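Local coordinates for protein putative solute-binding component of ABC transporter (Clostridium phytofermentans, PDB 4YS6) that probably captures sugars for uptake by an ABC transporter, holding beta-D-glucopyranose between its two lobes, at residues 119-124 and 306-311; 145-150 and 288-293; 185-190 and 241-246; 298-303 and 313-318. All coordinates share one frame; numbering follows the deposited sequence.

Contact 1: 119-124 and 306-311; sequences SVIAYD and DAIMKG. With NA (sodium ion), chain E; BGC (beta-D-glucopyranose), chain D.
Ser-119, of the strand that leads to Asp-124, and Ile-308, in the last turn of helix 294-309, bring their backbones nearest, with CA atoms 7.9 Å apart. The helix packs here on a face of the first lobe's mixed sheet, at strands 95-98 and 119-123. Both side chains of this pair point across the gap, and Ile-308 touches with its two branches. Its CG2 methyl lies 3.7 Å from Ser-119 OG. Its CD1 methyl reaches Ile-121 CD1 at 4.2 Å as the two isoleucines slide past each other in opposite directions. Ile-121 gets there with an extended chain (chi2 172°). Met-304 and Val-305, one turn earlier in the helix, also pack on Ile-121, and Leu-95 supports Ile-308.

After the strand, Asp-124 OD2 accepts from glucose O2 at 2.8 Å, while OD1 forms a salt bridge with Arg-50. At the helix end, Lys-310 NZ meets Asp-306 OD1 at 2.8 Å from above the carboxylate plane (49° out of it), and Tyr-67 OH bonds the same oxygen. Ala-307 O binds a sodium ion at 2.4 Å, together with Gly-312 O and water 1. Between the segments the contact is thus van der Waals packing of methyls, one against a hydroxyl; salt bridge and sodium beside Ile-308 are consistent with a fixed helix end, and Arg-50 probably orients the remote sugar-binding carboxylate.

Contact 2: 145-150 and 288-293; sequences GTKQGE and MSIFKD. With BGC (beta-D-glucopyranose), chain D.
Ile-290 CD1 rests against the aliphatic part of Lys-147, 4.0 Å from both Lys-147 CB and Lys-147 CD, the two side chains crossing obliquely. Beside it the selenomethionine Met-288 lays its CE methyl on the helix backbone, 4.0 Å from Lys-147 O and equally far from Gln-148 CA. Its CG is wedged between the backbone N and the carbonyl carbon (chi1 61°), and further bends at chi2 and chi3 fold the chain so that the methyl leads. The lysine's own tip turns away at chi4, leaving methylenes at the interface.

The far end of Gln-148 leads to the next shell: NE2 bonds Gly-270 O and Ser-245 O, which ties helix 141-155 to the loops at the ends of the second lobe's strands. Ser-289, facing away from the helix, places OG between Asp-247 OD1 and Cys-273 N. Strand 289-291 is the outermost strand of the mixed sheet, antiparallel to 331-339, and packs on helix 141-155 near the sugar cleft; Ile-290 also bonds Asp-272 by backbone.

Just beyond the strand, Lys-292 NZ donates to glucose O3 at 2.9 Å and, weakly, to O2 at 3.1 Å. Asp-293 then N-caps helix 294-309, and its backbone N sits 4.0 Å above the centre of the Phe-291 ring, which also stacks edge-to-face with Tyr-353. Methyl and methylene contacts therefore seat the strand on the helix, while Gln-271 OE1 is placed to hold the lysine that bonds two adjacent sugar hydroxyls.

Contact 3: 185-190 and 241-246; sequences GAMDVL and AVLCSN. With BGC (beta-D-glucopyranose), chain D.
No flat group takes part where Ala-186, Met-187 and Leu-190 meet Leu-243; the amide of these segments is that of Asn-246, on the sugar. Its ND2 donates to glucose O4 at 2.9 Å in a nearly straight bond (166°) and also bonds Ser-248 OG. Thr-249 OG1 holds OD1 at the other end of the amide, so its rotation is fixed from both ends; Trp-216 packs against the side chain. Asn-246 is also the N-cap of helix 247-260.

The helix contact gathers round one methyl. Leu-243 CD2 lies 3.7 Å from Ala-186 CB and 3.7 Å from the CE of selenomethionine Met-187, with Leu-190 CD1 at 4.2 Å. Met-187 starts off to one side, and bends at chi2 and chi3 swing its methyl in; both it and Leu-190 pass Leu-243 at a slant.

The 185-190 segment of helix 177-195 runs at 146° to strand 241-244 (N-to-C directions), axes 10.9 Å apart at closest. The strand lies between 165-170 and 267-268 in the parallel sheet of the second lobe. Helices 177-195 and 141-155 both pack on the face that carries Leu-243, the latter through Gln-148 and Ile-152; helix 247-260 meets Val-242 and Cys-244.

Contact 4: 298-303 and 313-318; sequences ASQVVK and EAPVND. With NA (sodium ion), chain H.
A water links Gln-300 to Pro-315 O, while Lys-303 meets the Pro-315 ring by carbon contact. CG, CD and CB of the ring do the touching: Pro-315 CG sits 3.7 Å from Lys-303 CB, the lysine chain crossing the proline at about a right angle. Pro-315 CB approaches Gln-300 NE2 at 4.0 Å. Water 2 spans the gap, giving a bond to Pro-315 O at 3.0 Å and making weak ones with Gln-300 O and NE2.

Segment 313-318, in the loop after helix 294-309, leads toward strand 331-339 of the first lobe's sheet. There Asn-317 and Asp-318 bond by backbone to the single residue Ser-331, forming a classic beta bulge, and Asn-317 OD1 takes the Leu-333 N-H. Before the bulge, Val-316 O binds a sodium ion at 2.4 Å; waters 3, 4 and 5 are its other ligands, and water 3 also accepts from Val-316 N.

Lys-303 runs extended beyond CG, back along its own helix, and NZ donates to Gln-300 OE1 at 2.8 Å, with a C=O...N angle of 140° and 18° off the carbonyl plane. Gln-300 bends at chi2 to meet it, so its amide serves the lysine with one end and the water with the other.

Overall arrangement
The contacts fall in two lobes that face each other across the glucose, as expected of a type I periplasmic binding protein, one built on a mixed, largely parallel sheet and the other on a parallel one. Contacts 1 and 4 share helix 294-309 in the first lobe, with centres about 8 Å apart. The centres of contacts 2 and 3 are about 9 Å apart; contact 2 also reaches the mixed sheet through strand 289-291. Contacts 1 and 3 are about 33 Å apart by centre. Along the chain, contact 1 encloses contact 2, which encloses contact 3, and contact 4 straddles the end of contact 1. Contacts 1, 2 and 3 each contain one residue that bonds the glucose.

Contact 1: 119-124 and 306-311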
loop_
_atom_site.group_PDB
_atom_site.type_symbol
_atom_site.label_atom_id
_atom_site.label_comp_id
_atom_site.label_asym_id
_atom_site.label_seq_id
_atom_site.Cartn_x
_atom_site.Cartn_y
_atom_site.Cartn_z
ATOM N N SER A 119 5.531 5.831 -23.475
ATOM C CA SER A 119 4.399 5.375 -22.666
ATOM C C SER A 119 4.733 5.319 -21.189
ATOM O O SER A 119 5.877 5.057 -20.823
ATOM C CB SER A 119 3.935 4.006 -23.137
ATOM O OG SER A 119 3.435 4.110 -24.459
ATOM N N VAL A 120 3.720 5.561 -20.354
ATOM C CA VAL A 120 3.864 5.571 -18.904
ATOM C C VAL A 120 2.901 4.600 -18.256
ATOM O O VAL A 120 1.681 4.692 -18.429
ATOM C CB VAL A 120 3.620 6.986 -18.329
ATOM C CG1 VAL A 120 3.591 6.963 -16.816
ATOM C CG2 VAL A 120 4.691 7.940 -18.849
ATOM N N ILE A 121 3.458 3.676 -17.489
ATOM C CA ILE A 121 2.644 2.761 -16.697
ATOM C C ILE A 121 2.769 3.198 -15.248
ATOM O O ILE A 121 3.871 3.285 -14.703
ATOM C CB ILE A 121 3.093 1.282 -16.877
ATOM C CG1 ILE A 121 2.940 0.845 -18.336
ATOM C CG2 ILE A 121 2.288 0.375 -15.988
ATOM C CD1 ILE A 121 3.525 -0.502 -18.638
ATOM N N ALA A 122 1.636 3.511 -14.636
ATOM C CA ALA A 122 1.588 3.785 -13.194
ATOM C C ALA A 122 1.632 2.454 -12.480
ATOM O O ALA A 122 0.774 1.596 -12.710
ATOM C CB ALA A 122 0.348 4.519 -12.826
ATOM N N TYR A 123 2.634 2.284 -11.624
ATOM C CA TYR A 123 2.879 1.050 -10.914
ATOM C C TYR A 123 2.383 1.181 -9.483
ATOM O O TYR A 123 2.924 1.979 -8.721
ATOM C CB TYR A 123 4.387 0.718 -10.901
ATOM C CG TYR A 123 4.710 -0.631 -10.308
ATOM C CD1 TYR A 123 4.799 -0.809 -8.939
ATOM C CD2 TYR A 123 4.926 -1.720 -11.127
ATOM C CE1 TYR A 123 5.071 -2.063 -8.396
ATOM C CE2 TYR A 123 5.196 -2.963 -10.615
ATOM C CZ TYR A 123 5.272 -3.140 -9.262
ATOM O OH TYR A 123 5.554 -4.392 -8.773
ATOM N N ASP A 124 1.361 0.384 -9.161
ATOM C CA ASP A 124 0.737 0.242 -7.845
ATOM C C ASP A 124 -0.039 1.461 -7.367
ATOM O O ASP A 124 -1.191 1.305 -6.915
ATOM C CB ASP A 124 1.740 -0.142 -6.775
ATOM C CG ASP A 124 1.044 -0.622 -5.525
ATOM O OD1 ASP A 124 0.690 -1.830 -5.443
ATOM O OD2 ASP A 124 0.756 0.229 -4.664
ATOM N N ASP A 306 5.310 -5.571 -22.936
ATOM C CA ASP A 306 5.374 -6.347 -24.164
ATOM C C ASP A 306 4.295 -5.913 -25.170
ATOM O O ASP A 306 4.550 -5.818 -26.377
ATOM C CB ASP A 306 5.192 -7.838 -23.881
ATOM C CG ASP A 306 6.467 -8.528 -23.433
ATOM O OD1 ASP A 306 7.576 -7.981 -23.598
ATOM O OD2 ASP A 306 6.345 -9.663 -22.930
ATOM N N ALA A 307 3.085 -5.693 -24.676
ATOM C CA ALA A 307 1.984 -5.317 -25.546
ATOM C C ALA A 307 2.304 -3.997 -26.231
ATOM O O ALA A 307 2.099 -3.835 -27.439
ATOM C CB ALA A 307 0.699 -5.214 -24.754
ATOM N N ILE A 308 2.857 -3.071 -25.452
ATOM C CA ILE A 308 3.174 -1.738 -25.955
ATOM C C ILE A 308 4.383 -1.749 -26.896
ATOM O O ILE A 308 4.370 -1.122 -27.964
ATOM C CB ILE A 308 3.442 -0.776 -24.782
ATOM C CG1 ILE A 308 2.158 -0.546 -23.982
ATOM C CG2 ILE A 308 4.014 0.530 -25.270
ATOM C CD1 ILE A 308 2.387 0.014 -22.604
HETATM N N MSE A 309 5.432 -2.460 -26.497
HETATM C CA MSE A 309 6.716 -2.384 -27.175
HETATM C C MSE A 309 6.843 -3.334 -28.346
HETATM O O MSE A 309 7.446 -2.986 -29.370
HETATM C CB MSE A 309 7.840 -2.649 -26.168
HETATM C CG MSE A 309 7.890 -1.633 -25.056
HETATM SE SE MSE A 309 8.789 -0.024 -25.670
HETATM C CE MSE A 309 10.628 -0.677 -25.470
ATOM N N LYS A 310 6.270 -4.524 -28.207
ATOM C CA LYS A 310 6.340 -5.547 -29.249
ATOM C C LYS A 310 5.028 -5.747 -30.013
ATOM O O LYS A 310 5.047 -6.233 -31.129
ATOM C CB LYS A 310 6.747 -6.889 -28.638
ATOM C CG LYS A 310 8.100 -6.867 -27.885
ATOM C CD LYS A 310 8.338 -8.210 -27.181
ATOM C CE LYS A 310 9.583 -8.224 -26.280
ATOM N NZ LYS A 310 9.455 -9.247 -25.162
ATOM N N GLY A 311 3.905 -5.405 -29.399
ATOM C CA GLY A 311 2.610 -5.563 -30.044
ATOM C C GLY A 311 1.664 -6.442 -29.258
ATOM O O GLY A 311 2.057 -7.448 -28.667
HETATM NA NA NA E . 0.050 -2.883 -28.172
HETATM C C2 BGC D . 1.028 0.353 -1.312
HETATM C C3 BGC D . 1.133 -0.437 -0.049
HETATM C C4 BGC D . 2.283 -0.038 0.777
HETATM C C5 BGC D . 2.327 1.439 1.024
HETATM C C6 BGC D . 3.603 1.916 1.683
HETATM C C1 BGC D . 0.913 1.852 -0.969
HETATM O O1 BGC D . 0.843 2.599 -2.018
HETATM O O2 BGC D . -0.125 -0.047 -2.043
HETATM O O3 BGC D . 1.233 -1.856 -0.450
HETATM O O4 BGC D . 2.231 -0.650 2.090
HETATM O O5 BGC D . 2.221 2.107 -0.269
HETATM O O6 BGC D . 4.756 1.362 1.070
HETATM O O HOH W 1 -0.800 -1.745 -26.344
#

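Contact 2: 145-150 and 288-293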
loop_
_atom_site.group_PDB
_atom_site.type_symbol
_atom_site.label_atom_id
_atom_site.label_comp_id
_atom_site.label_asym_id
_atom_site.label_seq_id
_atom_site.Cartn_x
_atom_site.Cartn_y
_atom_site.Cartn_z
ATOM N N GLY A 145 -9.080 -2.510 1.638
ATOM C CA GLY A 145 -9.743 -1.780 2.701
ATOM C C GLY A 145 -10.966 -2.515 3.222
ATOM O O GLY A 145 -11.154 -2.621 4.416
ATOM N N THR A 146 -11.813 -3.002 2.312
ATOM C CA THR A 146 -12.972 -3.791 2.715
ATOM C C THR A 146 -12.563 -4.938 3.638
ATOM O O THR A 146 -13.179 -5.168 4.692
ATOM C CB THR A 146 -13.715 -4.382 1.498
ATOM O OG1 THR A 146 -14.066 -3.342 0.576
ATOM C CG2 THR A 146 -14.973 -5.091 1.937
ATOM N N LYS A 147 -11.522 -5.666 3.246
ATOM C CA LYS A 147 -11.107 -6.844 4.018
ATOM C C LYS A 147 -10.689 -6.438 5.421
ATOM O O LYS A 147 -10.986 -7.140 6.402
ATOM C CB LYS A 147 -9.969 -7.592 3.329
ATOM C CG LYS A 147 -10.407 -8.343 2.079
ATOM C CD LYS A 147 -9.241 -9.157 1.507
ATOM C CE LYS A 147 -9.589 -9.892 0.245
ATOM N NZ LYS A 147 -10.619 -10.916 0.500
ATOM N N GLN A 148 -9.991 -5.315 5.534
ATOM C CA GLN A 148 -9.541 -4.850 6.854
ATOM C C GLN A 148 -10.732 -4.436 7.717
ATOM O O GLN A 148 -10.791 -4.767 8.914
ATOM C CB GLN A 148 -8.567 -3.679 6.734
ATOM C CG GLN A 148 -7.272 -4.064 6.018
ATOM C CD GLN A 148 -6.448 -2.870 5.596
ATOM O OE1 GLN A 148 -6.971 -1.780 5.354
ATOM N NE2 GLN A 148 -5.156 -3.077 5.480
ATOM N N GLY A 149 -11.683 -3.736 7.112
ATOM C CA GLY A 149 -12.905 -3.361 7.803
ATOM C C GLY A 149 -13.743 -4.546 8.224
ATOM O O GLY A 149 -14.236 -4.592 9.359
ATOM N N GLU A 150 -13.914 -5.514 7.321
ATOM C CA GLU A 150 -14.731 -6.682 7.624
ATOM C C GLU A 150 -14.086 -7.521 8.709
ATOM O O GLU A 150 -14.786 -8.184 9.487
ATOM C CB GLU A 150 -14.949 -7.520 6.369
ATOM C CG GLU A 150 -15.925 -6.870 5.404
ATOM C CD GLU A 150 -16.180 -7.679 4.152
ATOM O OE1 GLU A 150 -17.249 -7.473 3.534
ATOM O OE2 GLU A 150 -15.321 -8.508 3.779
HETATM N N MSE A 288 -3.669 -9.789 11.546
HETATM C CA MSE A 288 -3.744 -10.213 10.161
HETATM C C MSE A 288 -2.952 -9.241 9.304
HETATM O O MSE A 288 -2.570 -8.137 9.750
HETATM C CB MSE A 288 -5.202 -10.260 9.698
HETATM C CG MSE A 288 -5.906 -8.918 9.762
HETATM SE SE MSE A 288 -5.640 -7.697 8.239
HETATM C CE MSE A 288 -7.225 -8.120 7.177
ATOM N N SER A 289 -2.703 -9.660 8.070
ATOM C CA SER A 289 -2.166 -8.789 7.076
ATOM C C SER A 289 -2.793 -9.204 5.747
ATOM O O SER A 289 -3.689 -10.049 5.696
ATOM C CB SER A 289 -0.630 -8.834 7.057
ATOM O OG SER A 289 -0.070 -7.827 6.205
ATOM N N ILE A 290 -2.420 -8.520 4.696
ATOM C CA ILE A 290 -2.947 -8.800 3.365
ATOM C C ILE A 290 -1.732 -9.085 2.519
ATOM O O ILE A 290 -0.786 -8.296 2.502
ATOM C CB ILE A 290 -3.761 -7.607 2.790
ATOM C CG1 ILE A 290 -5.000 -7.276 3.635
ATOM C CG2 ILE A 290 -4.141 -7.861 1.316
ATOM C CD1 ILE A 290 -6.030 -8.324 3.698
ATOM N N PHE A 291 -1.742 -10.213 1.828
ATOM C CA PHE A 291 -0.635 -10.595 0.972
ATOM C C PHE A 291 -0.915 -10.135 -0.452
ATOM O O PHE A 291 -1.918 -10.500 -1.052
ATOM C CB PHE A 291 -0.401 -12.098 0.983
ATOM C CG PHE A 291 0.672 -12.559 0.032
ATOM C CD1 PHE A 291 1.956 -12.029 0.094
ATOM C CD2 PHE A 291 0.411 -13.545 -0.897
ATOM C CE1 PHE A 291 2.945 -12.474 -0.777
ATOM C CE2 PHE A 291 1.391 -13.996 -1.749
ATOM C CZ PHE A 291 2.667 -13.446 -1.686
ATOM N N LYS A 292 0.005 -9.340 -0.965
ATOM C CA LYS A 292 -0.007 -8.848 -2.319
ATOM C C LYS A 292 1.286 -9.336 -2.996
ATOM O O LYS A 292 2.393 -8.876 -2.707
ATOM C CB LYS A 292 -0.123 -7.315 -2.332
ATOM C CG LYS A 292 -1.314 -6.792 -1.522
ATOM C CD LYS A 292 -1.682 -5.360 -1.827
ATOM C CE LYS A 292 -0.567 -4.363 -1.545
ATOM N NZ LYS A 292 -1.148 -2.991 -1.679
ATOM N N ASP A 293 1.151 -10.322 -3.869
ATOM C CA ASP A 293 2.336 -10.973 -4.421
ATOM C C ASP A 293 2.952 -10.048 -5.481
ATOM O O ASP A 293 2.440 -9.959 -6.604
ATOM C CB ASP A 293 1.977 -12.339 -5.014
ATOM C CG ASP A 293 3.201 -13.161 -5.377
ATOM O OD1 ASP A 293 4.275 -12.577 -5.660
ATOM O OD2 ASP A 293 3.100 -14.406 -5.384
HETATM C C2 BGC D . 1.028 0.353 -1.312
HETATM C C3 BGC D . 1.133 -0.437 -0.049
HETATM C C4 BGC D . 2.283 -0.038 0.777
HETATM C C5 BGC D . 2.327 1.439 1.024
HETATM C C6 BGC D . 3.603 1.916 1.683
HETATM C C1 BGC D . 0.913 1.852 -0.969
HETATM O O1 BGC D . 0.843 2.599 -2.018
HETATM O O2 BGC D . -0.125 -0.047 -2.043
HETATM O O3 BGC D . 1.233 -1.856 -0.450
HETATM O O4 BGC D . 2.231 -0.650 2.090
HETATM O O5 BGC D . 2.221 2.107 -0.269
HETATM O O6 BGC D . 4.756 1.362 1.070
#

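Contact 3: 185-190 and 241-246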
loop_
_atom_site.group_PDB
_atom_site.type_symbol
_atom_site.label_atom_id
_atom_site.label_comp_id
_atom_site.label_asym_id
_atom_site.label_seq_id
_atom_site.Cartn_x
_atom_site.Cartn_y
_atom_site.Cartn_z
ATOM N N GLY A 185 -12.427 1.903 1.605
ATOM C CA GLY A 185 -12.924 0.536 1.709
ATOM C C GLY A 185 -13.219 0.134 3.140
ATOM O O GLY A 185 -14.286 -0.428 3.433
ATOM N N ALA A 186 -12.298 0.447 4.047
ATOM C CA ALA A 186 -12.466 0.077 5.446
ATOM C C ALA A 186 -13.600 0.871 6.078
ATOM O O ALA A 186 -14.403 0.325 6.845
ATOM C CB ALA A 186 -11.170 0.292 6.206
HETATM N N MSE A 187 -13.659 2.155 5.763
HETATM C CA MSE A 187 -14.694 3.028 6.314
HETATM C C MSE A 187 -16.077 2.709 5.785
HETATM O O MSE A 187 -17.061 2.919 6.486
HETATM C CB MSE A 187 -14.397 4.495 6.007
HETATM C CG MSE A 187 -13.282 5.056 6.785
HETATM SE SE MSE A 187 -13.814 5.193 8.663
HETATM C CE MSE A 187 -12.749 3.843 9.197
ATOM N N ASP A 188 -16.166 2.228 4.549
ATOM C CA ASP A 188 -17.458 1.846 3.991
ATOM C C ASP A 188 -18.065 0.714 4.842
ATOM O O ASP A 188 -19.276 0.624 4.984
ATOM C CB ASP A 188 -17.327 1.431 2.531
ATOM C CG ASP A 188 -17.348 2.626 1.573
ATOM O OD1 ASP A 188 -17.666 3.756 2.011
ATOM O OD2 ASP A 188 -17.053 2.430 0.374
ATOM N N VAL A 189 -17.212 -0.126 5.423
ATOM C CA VAL A 189 -17.655 -1.171 6.349
ATOM C C VAL A 189 -17.923 -0.639 7.754
ATOM O O VAL A 189 -18.953 -0.963 8.360
ATOM C CB VAL A 189 -16.601 -2.312 6.429
ATOM C CG1 VAL A 189 -17.023 -3.388 7.416
ATOM C CG2 VAL A 189 -16.377 -2.936 5.056
ATOM N N LEU A 190 -17.028 0.204 8.266
ATOM C CA LEU A 190 -17.026 0.532 9.687
ATOM C C LEU A 190 -17.742 1.836 10.036
ATOM O O LEU A 190 -18.205 1.987 11.162
ATOM C CB LEU A 190 -15.610 0.621 10.225
ATOM C CG LEU A 190 -14.844 -0.699 10.217
ATOM C CD1 LEU A 190 -13.405 -0.429 10.651
ATOM C CD2 LEU A 190 -15.458 -1.678 11.140
ATOM N N ALA A 241 -9.481 -2.060 19.018
ATOM C CA ALA A 241 -8.984 -2.266 17.666
ATOM C C ALA A 241 -8.216 -1.078 17.154
ATOM O O ALA A 241 -8.561 0.066 17.459
ATOM C CB ALA A 241 -10.139 -2.575 16.700
ATOM N N VAL A 242 -7.179 -1.360 16.364
ATOM C CA VAL A 242 -6.505 -0.316 15.585
ATOM C C VAL A 242 -6.542 -0.702 14.110
ATOM O O VAL A 242 -5.934 -1.679 13.684
ATOM C CB VAL A 242 -5.050 -0.091 16.028
ATOM C CG1 VAL A 242 -4.494 1.201 15.408
ATOM C CG2 VAL A 242 -4.960 0.012 17.542
ATOM N N LEU A 243 -7.285 0.074 13.344
ATOM C CA LEU A 243 -7.322 -0.076 11.905
ATOM C C LEU A 243 -6.078 0.570 11.338
ATOM O O LEU A 243 -5.952 1.797 11.369
ATOM C CB LEU A 243 -8.583 0.573 11.337
ATOM C CG LEU A 243 -8.643 0.722 9.830
ATOM C CD1 LEU A 243 -8.607 -0.685 9.202
ATOM C CD2 LEU A 243 -9.914 1.490 9.448
ATOM N N CYS A 244 -5.149 -0.262 10.878
ATOM C CA CYS A 244 -3.953 0.221 10.194
ATOM C C CYS A 244 -4.054 -0.188 8.749
ATOM O O CYS A 244 -4.251 -1.367 8.461
ATOM C CB CYS A 244 -2.679 -0.354 10.778
ATOM S SG CYS A 244 -2.457 0.095 12.516
ATOM N N SER A 245 -3.855 0.769 7.844
ATOM C CA SER A 245 -3.990 0.473 6.428
ATOM C C SER A 245 -2.847 -0.363 5.875
ATOM O O SER A 245 -3.020 -0.987 4.821
ATOM C CB SER A 245 -4.122 1.769 5.604
ATOM O OG SER A 245 -5.317 2.485 5.909
ATOM N N ASN A 246 -1.689 -0.407 6.533
ATOM C CA ASN A 246 -0.621 -1.263 6.042
ATOM C C ASN A 246 0.318 -1.705 7.137
ATOM O O ASN A 246 0.167 -1.351 8.298
ATOM C CB ASN A 246 0.175 -0.566 4.926
ATOM C CG ASN A 246 1.247 0.367 5.464
ATOM O OD1 ASN A 246 1.106 0.949 6.551
ATOM N ND2 ASN A 246 2.358 0.482 4.729
HETATM C C2 BGC D . 1.028 0.353 -1.312
HETATM C C3 BGC D . 1.133 -0.437 -0.049
HETATM C C4 BGC D . 2.283 -0.038 0.777
HETATM C C5 BGC D . 2.327 1.439 1.024
HETATM C C6 BGC D . 3.603 1.916 1.683
HETATM C C1 BGC D . 0.913 1.852 -0.969
HETATM O O1 BGC D . 0.843 2.599 -2.018
HETATM O O2 BGC D . -0.125 -0.047 -2.043
HETATM O O3 BGC D . 1.233 -1.856 -0.450
HETATM O O4 BGC D . 2.231 -0.650 2.090
HETATM O O5 BGC D . 2.221 2.107 -0.269
HETATM O O6 BGC D . 4.756 1.362 1.070
#

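Contact 4: 298-303 and 313-318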
loop_
_atom_site.group_PDB
_atom_site.type_symbol
_atom_site.label_atom_id
_atom_site.label_comp_id
_atom_site.label_asym_id
_atom_site.label_seq_id
_atom_site.Cartn_x
_atom_site.Cartn_y
_atom_site.Cartn_z
ATOM N N ALA A 298 4.381 -7.568 -10.998
ATOM C CA ALA A 298 5.460 -7.353 -11.955
ATOM C C ALA A 298 5.194 -8.115 -13.247
ATOM O O ALA A 298 5.413 -7.578 -14.334
ATOM C CB ALA A 298 6.797 -7.744 -11.377
ATOM N N SER A 299 4.695 -9.342 -13.139
ATOM C CA SER A 299 4.383 -10.138 -14.319
ATOM C C SER A 299 3.342 -9.451 -15.198
ATOM O O SER A 299 3.464 -9.430 -16.427
ATOM C CB SER A 299 3.889 -11.532 -13.903
ATOM O OG SER A 299 3.560 -12.273 -15.068
ATOM N N GLN A 300 2.332 -8.865 -14.571
ATOM C CA GLN A 300 1.267 -8.207 -15.307
ATOM C C GLN A 300 1.816 -6.958 -15.986
ATOM O O GLN A 300 1.474 -6.663 -17.139
ATOM C CB GLN A 300 0.103 -7.854 -14.391
ATOM C CG GLN A 300 -0.680 -9.055 -13.944
ATOM C CD GLN A 300 -1.184 -9.875 -15.120
ATOM O OE1 GLN A 300 -0.783 -11.021 -15.311
ATOM N NE2 GLN A 300 -2.039 -9.281 -15.926
ATOM N N VAL A 301 2.690 -6.238 -15.288
ATOM C CA VAL A 301 3.287 -5.049 -15.891
ATOM C C VAL A 301 4.157 -5.410 -17.098
ATOM O O VAL A 301 4.098 -4.734 -18.150
ATOM C CB VAL A 301 4.080 -4.266 -14.857
ATOM C CG1 VAL A 301 4.931 -3.168 -15.522
ATOM C CG2 VAL A 301 3.112 -3.670 -13.875
ATOM N N VAL A 302 4.939 -6.489 -17.008
ATOM C CA VAL A 302 5.762 -6.882 -18.146
ATOM C C VAL A 302 4.880 -7.293 -19.323
ATOM O O VAL A 302 5.246 -7.027 -20.459
ATOM C CB VAL A 302 6.753 -7.997 -17.767
ATOM C CG1 VAL A 302 7.503 -8.518 -18.990
ATOM C CG2 VAL A 302 7.746 -7.452 -16.728
ATOM N N LYS A 303 3.719 -7.899 -19.068
ATOM C CA LYS A 303 2.768 -8.165 -20.163
ATOM C C LYS A 303 2.322 -6.867 -20.852
ATOM O O LYS A 303 2.147 -6.824 -22.092
ATOM C CB LYS A 303 1.537 -8.918 -19.658
ATOM C CG LYS A 303 1.842 -10.339 -19.246
ATOM C CD LYS A 303 0.589 -10.986 -18.720
ATOM C CE LYS A 303 0.885 -12.311 -18.053
ATOM N NZ LYS A 303 -0.367 -12.851 -17.454
ATOM N N GLU A 313 -2.519 -6.504 -27.086
ATOM C CA GLU A 313 -3.415 -5.883 -26.130
ATOM C C GLU A 313 -2.792 -5.894 -24.752
ATOM O O GLU A 313 -2.472 -6.967 -24.224
ATOM C CB GLU A 313 -4.738 -6.658 -26.121
ATOM C CG GLU A 313 -5.779 -6.156 -25.150
ATOM C CD GLU A 313 -6.547 -4.969 -25.676
ATOM O OE1 GLU A 313 -6.076 -4.308 -26.630
ATOM O OE2 GLU A 313 -7.629 -4.694 -25.119
ATOM N N ALA A 314 -2.645 -4.727 -24.153
ATOM C CA ALA A 314 -2.148 -4.655 -22.783
ATOM C C ALA A 314 -3.234 -5.194 -21.868
ATOM O O ALA A 314 -4.373 -4.746 -21.957
ATOM C CB ALA A 314 -1.782 -3.226 -22.406
ATOM N N PRO A 315 -2.896 -6.142 -20.981
ATOM C CA PRO A 315 -3.993 -6.712 -20.192
ATOM C C PRO A 315 -4.605 -5.710 -19.223
ATOM O O PRO A 315 -3.902 -5.100 -18.448
ATOM C CB PRO A 315 -3.325 -7.856 -19.417
ATOM C CG PRO A 315 -2.049 -8.139 -20.159
ATOM C CD PRO A 315 -1.619 -6.845 -20.755
ATOM N N VAL A 316 -5.919 -5.567 -19.285
ATOM C CA VAL A 316 -6.652 -4.738 -18.348
ATOM C C VAL A 316 -7.915 -5.479 -17.937
ATOM O O VAL A 316 -8.470 -6.291 -18.711
ATOM C CB VAL A 316 -6.989 -3.348 -18.945
ATOM C CG1 VAL A 316 -5.722 -2.655 -19.411
ATOM C CG2 VAL A 316 -7.944 -3.436 -20.065
ATOM N N ASN A 317 -8.358 -5.234 -16.716
ATOM C CA ASN A 317 -9.602 -5.830 -16.252
ATOM C C ASN A 317 -10.508 -4.837 -15.540
ATOM O O ASN A 317 -11.537 -5.212 -14.995
ATOM C CB ASN A 317 -9.320 -7.057 -15.373
ATOM C CG ASN A 317 -8.607 -6.731 -14.084
ATOM O OD1 ASN A 317 -8.402 -5.565 -13.727
ATOM N ND2 ASN A 317 -8.217 -7.777 -13.366
ATOM N N ASP A 318 -10.186 -3.550 -15.635
ATOM C CA ASP A 318 -10.982 -2.523 -14.978
ATOM C C ASP A 318 -10.709 -1.190 -15.661
ATOM O O ASP A 318 -9.583 -0.703 -15.635
ATOM C CB ASP A 318 -10.660 -2.425 -13.491
ATOM C CG ASP A 318 -11.556 -1.436 -12.777
ATOM O OD1 ASP A 318 -11.569 -0.245 -13.160
ATOM O OD2 ASP A 318 -12.262 -1.847 -11.841
HETATM NA NA NA H . -8.655 -7.848 -20.479
HETATM O O HOH W 2 -1.810 -6.398 -16.801
HETATM O O HOH W 3 -7.181 -6.794 -21.828
HETATM O O HOH W 4 -9.933 -9.434 -18.642
HETATM O O HOH W 5 -7.069 -9.261 -19.607
#